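Local atomic coordinates of NtrC family transcriptional regulator (Clostridium acetobutylicum ATCC 824, PDB entry 2Q5C), a protein that probably acts as an ATP-dependent, NtrC-type regulator of transcription, this chain being its N-terminal propionate-catabolism-activator (PrpR_N) domain and probably serving as a sensory part. Residues A[12-15]-A[16-19]; A[38-41]-A[42-46]; A[125-128]-A[129-132]. All blocks are in the same frame, centred on the assembly; numbering follows the deposited sequence.

Interaction 1: residues A[12-15]-A[16-19]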
# COMPACT_ATOMS: atom_id res chain seq x y z
N GLN A 12 6.32 -2.67 1.76
CA GLN A 12 7.23 -3.32 0.82
C GLN A 12 7.84 -2.31 -0.15
O GLN A 12 8.57 -2.70 -1.07
CB GLN A 12 6.51 -4.41 0.04
CG GLN A 12 6.00 -5.54 0.89
CD GLN A 12 5.37 -6.60 0.06
OE1 GLN A 12 4.26 -6.42 -0.48
NE2 GLN A 12 6.06 -7.70 -0.09
N ASN A 13 7.56 -1.02 0.06
CA ASN A 13 7.98 0.03 -0.86
C ASN A 13 9.35 0.53 -0.42
O ASN A 13 9.48 1.19 0.61
CB ASN A 13 6.95 1.15 -0.84
CG ASN A 13 7.08 2.09 -1.98
OD1 ASN A 13 7.94 2.97 -1.97
ND2 ASN A 13 6.24 1.91 -3.02
N GLU A 14 10.38 0.21 -1.20
CA GLU A 14 11.76 0.56 -0.84
C GLU A 14 11.96 2.06 -0.70
O GLU A 14 12.72 2.51 0.16
CB GLU A 14 12.76 -0.03 -1.83
CG GLU A 14 12.76 -1.56 -1.86
CD GLU A 14 13.09 -2.22 -0.51
OE1 GLU A 14 14.00 -1.74 0.20
OE2 GLU A 14 12.43 -3.24 -0.15
N ASN A 15 11.27 2.85 -1.53
CA ASN A 15 11.46 4.30 -1.46
C ASN A 15 10.94 4.86 -0.14
O ASN A 15 11.61 5.69 0.50
CB ASN A 15 10.77 4.99 -2.64
CG ASN A 15 11.58 4.88 -3.92
OD1 ASN A 15 12.72 4.39 -3.92
ND2 ASN A 15 10.99 5.33 -5.02
N LEU A 16 9.78 4.37 0.28
CA LEU A 16 9.22 4.76 1.58
C LEU A 16 10.09 4.30 2.70
O LEU A 16 10.32 5.06 3.64
CB LEU A 16 7.80 4.23 1.81
CG LEU A 16 6.63 4.76 0.98
CD1 LEU A 16 5.34 4.11 1.45
CD2 LEU A 16 6.55 6.26 1.11
N LEU A 17 10.57 3.06 2.62
CA LEU A 17 11.39 2.51 3.69
C LEU A 17 12.68 3.29 3.85
O LEU A 17 13.13 3.50 4.96
CB LEU A 17 11.68 1.02 3.50
CG LEU A 17 10.42 0.11 3.56
CD1 LEU A 17 10.68 -1.27 2.96
CD2 LEU A 17 9.92 -0.02 5.01
N ASN A 18 13.28 3.73 2.74
CA ASN A 18 14.52 4.50 2.86
C ASN A 18 14.30 5.96 3.26
O ASN A 18 15.16 6.59 3.87
CB ASN A 18 15.34 4.43 1.57
CG ASN A 18 15.79 3.02 1.25
OD1 ASN A 18 15.72 2.60 0.09
ND2 ASN A 18 16.25 2.29 2.25
N LEU A 19 13.14 6.52 2.91
CA LEU A 19 12.82 7.88 3.30
C LEU A 19 12.50 8.00 4.81
O LEU A 19 12.81 9.00 5.46
CB LEU A 19 11.63 8.37 2.47
CG LEU A 19 11.05 9.74 2.82
CD1 LEU A 19 12.11 10.86 2.64
CD2 LEU A 19 9.84 10.01 1.93
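Asn-13 caps the N-terminus of helix 14-27 by taking the amide of Leu-16 on its side chain, a local contact just beyond the end of strand 6-11. Its OD1 accepts from Leu-16 N at 3.2 Å with an N-H...O angle of 159°, and the donor lies in the plane of the amide, on a lone pair. The side chain swings back over the first turn because CG sits anti to the backbone N (chi1 -165°). That also brings OD1 to 3.7 Å from Leu-16 CG, so the leucine branch point lies close to the capping oxygen. The backbone oxygen of the same residue starts the regular helical ladder: Leu-17 N reaches Asn-13 O at 3.0 Å, and Leu-17 CG packs close to that oxygen at 3.3 Å. Helix 14-27 is the crossover of a parallel beta-alpha-beta unit, leading from strand 6-11 to strand 30-35. Leu-17 settles on the sheet against Leu-9 and Thr-33, whereas Leu-16 turns to Leu-173 of helix 170-187. Next along the ladder come Asn-18 N to Glu-14 O at 2.9 Å and Leu-19 N to Asn-15 O at 3.0 Å. The capping residue is itself anchored, its backbone N donating to Ser-11 OG and its ND2 bonding weakly to Asn-167. Gln-12 OE1 reaches away from the helix to Thr-151 OG1 and a bound glycerol.

Interaction 2: residues A[38-41]-A[42-46]; sequences LTRA and SKIAF
Ser-42 OG donates to Thr-39 O at 2.7 Å, folding a side-chain hydroxyl back onto a carbonyl one turn earlier in the same helix. The hydroxyl approaches in the plane of that carbonyl, on a lone pair, at a C=O...O angle of 123°. It gets there because OG stands between the backbone N and the carbonyl carbon (chi1 75°). Thr-39 O is thus gripped twice, since Lys-43 N also donates to it at 3.0 Å in the ordinary helical way. Farther round the helix, Ile-44 lays its CD1 methyl over one face of the Arg-40 guanidinium, above the centre of the group, with 4.2 Å between Ile-44 CD1 and Arg-40 CZ. The same methyl lies 3.7 Å from Arg-40 O, whose helical partner is Ile-44 N. All of this belongs to helix 38-48, the crossover that carries the chain from edge strand 30-35 past strand 6-11 to strand 54-58 in the parallel sheet of the first lobe. Ala-41 and Ala-45, one turn apart and joined by a 2.9 Å bond from Ala-45 N to Ala-41 O, set their small methyls against Ile-10 of the sheet and against helix 59-66. In the outer shell, Arg-40 NH1 donates to Thr-35 O, which holds the same guanidinium that Ile-44 CD1 covers on one face. Near the first turn of the helix, Leu-38 N donates to Thr-61 OG1, and the hydroxyl of Thr-39 bonds to Glu-128 in the second lobe.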
# COMPACT_ATOMS: atom_id res chain seq x y z
N LEU A 38 0.21 -7.53 4.48
CA LEU A 38 -0.94 -8.39 4.77
C LEU A 38 -0.79 -9.22 6.05
O LEU A 38 -0.40 -8.67 7.09
CB LEU A 38 -1.28 -9.23 3.54
CG LEU A 38 -1.52 -8.40 2.27
CD1 LEU A 38 -1.87 -9.33 1.10
CD2 LEU A 38 -2.58 -7.33 2.42
N THR A 39 -1.08 -10.52 6.01
CA THR A 39 -1.04 -11.31 7.26
C THR A 39 0.35 -11.32 7.89
O THR A 39 0.50 -11.14 9.12
CB THR A 39 -1.57 -12.74 7.05
OG1 THR A 39 -2.93 -12.64 6.61
CG2 THR A 39 -1.49 -13.56 8.34
N ARG A 40 1.40 -11.48 7.09
CA ARG A 40 2.75 -11.48 7.65
C ARG A 40 3.08 -10.13 8.32
O ARG A 40 3.70 -10.12 9.40
CB ARG A 40 3.75 -11.78 6.53
CG ARG A 40 5.15 -11.74 6.99
CD ARG A 40 6.06 -12.47 6.03
NE ARG A 40 7.45 -12.32 6.48
CZ ARG A 40 8.22 -11.28 6.17
NH1 ARG A 40 7.75 -10.31 5.40
NH2 ARG A 40 9.47 -11.22 6.63
N ALA A 41 2.64 -9.02 7.72
CA ALA A 41 2.79 -7.70 8.34
C ALA A 41 2.07 -7.61 9.66
O ALA A 41 2.60 -7.02 10.60
CB ALA A 41 2.33 -6.59 7.40
N SER A 42 0.88 -8.23 9.76
CA SER A 42 0.13 -8.18 11.02
C SER A 42 0.85 -8.97 12.12
O SER A 42 0.84 -8.54 13.28
CB SER A 42 -1.31 -8.66 10.81
OG SER A 42 -1.40 -10.05 10.66
N LYS A 43 1.52 -10.06 11.78
CA LYS A 43 2.30 -10.81 12.78
C LYS A 43 3.49 -9.98 13.29
O LYS A 43 3.79 -9.93 14.48
CB LYS A 43 2.77 -12.15 12.21
CG LYS A 43 3.63 -12.93 13.21
CD LYS A 43 3.95 -14.31 12.70
CE LYS A 43 4.80 -15.10 13.72
NZ LYS A 43 4.96 -16.54 13.26
N ILE A 44 4.17 -9.30 12.37
CA ILE A 44 5.29 -8.44 12.77
C ILE A 44 4.78 -7.26 13.61
O ILE A 44 5.39 -6.93 14.65
CB ILE A 44 6.05 -7.96 11.51
CG1 ILE A 44 6.79 -9.11 10.86
CG2 ILE A 44 7.01 -6.81 11.85
CD1 ILE A 44 7.18 -8.83 9.39
N ALA A 45 3.68 -6.64 13.21
CA ALA A 45 3.08 -5.56 14.00
C ALA A 45 2.68 -6.03 15.41
O ALA A 45 2.95 -5.34 16.39
CB ALA A 45 1.89 -5.00 13.29
N PHE A 46 2.09 -7.21 15.48
CA PHE A 46 1.67 -7.75 16.76
C PHE A 46 2.90 -7.92 17.66
O PHE A 46 2.87 -7.59 18.85
CB PHE A 46 0.94 -9.08 16.56
CG PHE A 46 0.34 -9.62 17.81
CD1 PHE A 46 -0.98 -9.31 18.12
CD2 PHE A 46 1.11 -10.37 18.70
CE1 PHE A 46 -1.55 -9.79 19.33
CE2 PHE A 46 0.56 -10.85 19.90
CZ PHE A 46 -0.76 -10.55 20.21

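Interaction 3: residues A[125-128]-A[129-132]. With SO4 (sulfate ion), chain E.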
# COMPACT_ATOMS: atom_id res chain seq x y z
N PHE A 125 -10.80 -6.90 -4.41
CA PHE A 125 -10.52 -8.02 -3.51
C PHE A 125 -10.68 -7.53 -2.07
O PHE A 125 -10.53 -6.34 -1.80
CB PHE A 125 -9.17 -8.70 -3.76
CG PHE A 125 -7.96 -7.93 -3.24
CD1 PHE A 125 -7.27 -8.36 -2.10
CD2 PHE A 125 -7.49 -6.81 -3.91
CE1 PHE A 125 -6.14 -7.66 -1.64
CE2 PHE A 125 -6.36 -6.09 -3.44
CZ PHE A 125 -5.70 -6.52 -2.31
N SER A 126 -11.05 -8.45 -1.19
CA SER A 126 -11.31 -8.10 0.21
C SER A 126 -10.44 -8.85 1.20
O SER A 126 -10.50 -8.57 2.41
CB SER A 126 -12.78 -8.32 0.57
OG SER A 126 -13.57 -7.29 -0.01
N SER A 127 -9.65 -9.80 0.71
CA SER A 127 -8.78 -10.58 1.58
C SER A 127 -7.57 -11.10 0.82
O SER A 127 -7.62 -11.30 -0.40
CB SER A 127 -9.55 -11.76 2.20
OG SER A 127 -9.85 -12.72 1.20
N GLU A 128 -6.49 -11.33 1.56
CA GLU A 128 -5.26 -11.89 1.03
C GLU A 128 -5.49 -13.20 0.30
O GLU A 128 -4.84 -13.48 -0.72
CB GLU A 128 -4.27 -12.11 2.19
CG GLU A 128 -2.97 -12.77 1.82
CD GLU A 128 -1.93 -12.69 2.90
OE1 GLU A 128 -2.27 -12.26 4.02
OE2 GLU A 128 -0.77 -13.03 2.62
N ASP A 129 -6.43 -14.01 0.82
CA ASP A 129 -6.67 -15.33 0.25
C ASP A 129 -7.34 -15.32 -1.13
O ASP A 129 -7.44 -16.37 -1.77
CB ASP A 129 -7.46 -16.19 1.23
CG ASP A 129 -6.64 -16.59 2.45
OD1 ASP A 129 -5.37 -16.58 2.38
OD2 ASP A 129 -7.27 -16.95 3.47
N GLU A 130 -7.75 -14.15 -1.60
CA GLU A 130 -8.41 -14.00 -2.90
C GLU A 130 -7.41 -13.70 -4.01
O GLU A 130 -7.75 -13.79 -5.20
CB GLU A 130 -9.45 -12.90 -2.85
CG GLU A 130 -10.68 -13.31 -2.04
CD GLU A 130 -11.66 -12.20 -1.77
OE1 GLU A 130 -11.49 -11.07 -2.27
OE2 GLU A 130 -12.63 -12.45 -1.01
N ILE A 131 -6.19 -13.34 -3.64
CA ILE A 131 -5.26 -12.76 -4.63
C ILE A 131 -4.88 -13.70 -5.77
O ILE A 131 -4.98 -13.33 -6.94
CB ILE A 131 -4.02 -12.12 -3.96
CG1 ILE A 131 -4.47 -10.90 -3.16
CG2 ILE A 131 -2.95 -11.73 -5.03
CD1 ILE A 131 -3.38 -10.29 -2.22
N THR A 132 -4.50 -14.93 -5.44
CA THR A 132 -4.05 -15.87 -6.48
C THR A 132 -5.19 -16.14 -7.45
O THR A 132 -4.98 -16.18 -8.67
CB THR A 132 -3.52 -17.17 -5.90
OG1 THR A 132 -4.50 -17.73 -5.02
CG2 THR A 132 -2.23 -16.91 -5.11
S SO4 E . -7.24 -13.92 5.07
O1 SO4 E . -8.35 -14.85 5.26
O2 SO4 E . -6.04 -14.35 5.78
O3 SO4 E . -6.97 -13.88 3.63
O4 SO4 E . -7.65 -12.61 5.58
O HOH W 1 -3.95 -15.45 -2.43
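Glu-130 reaches back to Ser-126 across the loop that joins edge strand 119-125 of the second parallel sheet to helix 131-140, making the strand-to-helix turn of a beta-alpha-beta crossover. Its OE1 accepts from Ser-126 N at 2.9 Å in a nearly straight bond, with an N-H...O angle of 171°, although the donor comes in from above the carboxylate plane and not within it. The side chain is extended beyond CG, which carries OE1 back as far as that amide. Two successive backbone turns, each closed from residue i+3 to residue i, tighten the loop: Glu-130 N bonds to Ser-127 O at 3.1 Å, and Ile-131 N to Glu-128 O at 3.2 Å. On the buried side, Ile-131 CD1 comes obliquely to the Phe-125 ring, 3.9 Å from CE1. Val-152 of helix 150-158 touches both hydrophobic side chains. The ring also meets Tyr-102 edge-to-face, which ties the end of the strand into the interior of the second lobe. The other side is looser and more polar. There Asp-129 is exposed, and a sulfate, probably from the crystallisation liquor, rests by the backbone at the beginning of the turn. Asp-129 N donates to sulfate O3 at 2.9 Å, and Tyr-64 OH, from the first lobe, bonds to the same ion as well as to Glu-128 N. A backbone N-H just ahead of a helix is a plausible place for an anion to settle. A water bridges from the turn into the helix, donating to Glu-128 O at 2.8 Å and accepting from Thr-132 N.

The three contacts come in series along the chain, each at the start of a helix or the turn leading into it. Interactions 1 and 2 belong to successive crossovers, helices 14-27 and 38-48, of the first parallel sheet; their centres are about 17 Å apart. Interaction 3 belongs to the second sheet, which repeats the strand order 2-1-3-4, and its centre lies about 24 Å from that of interaction 1. Interactions 2 and 3, centres about 16 Å apart, meet between the lobes, where Leu-38 CD1 packs on Ile-131 CD1 at 3.8 Å. This interlobe region also holds sulfate and glycerol, probably from the crystallisation liquor, though such molecules can mark a pocket, possibly a ligand site here.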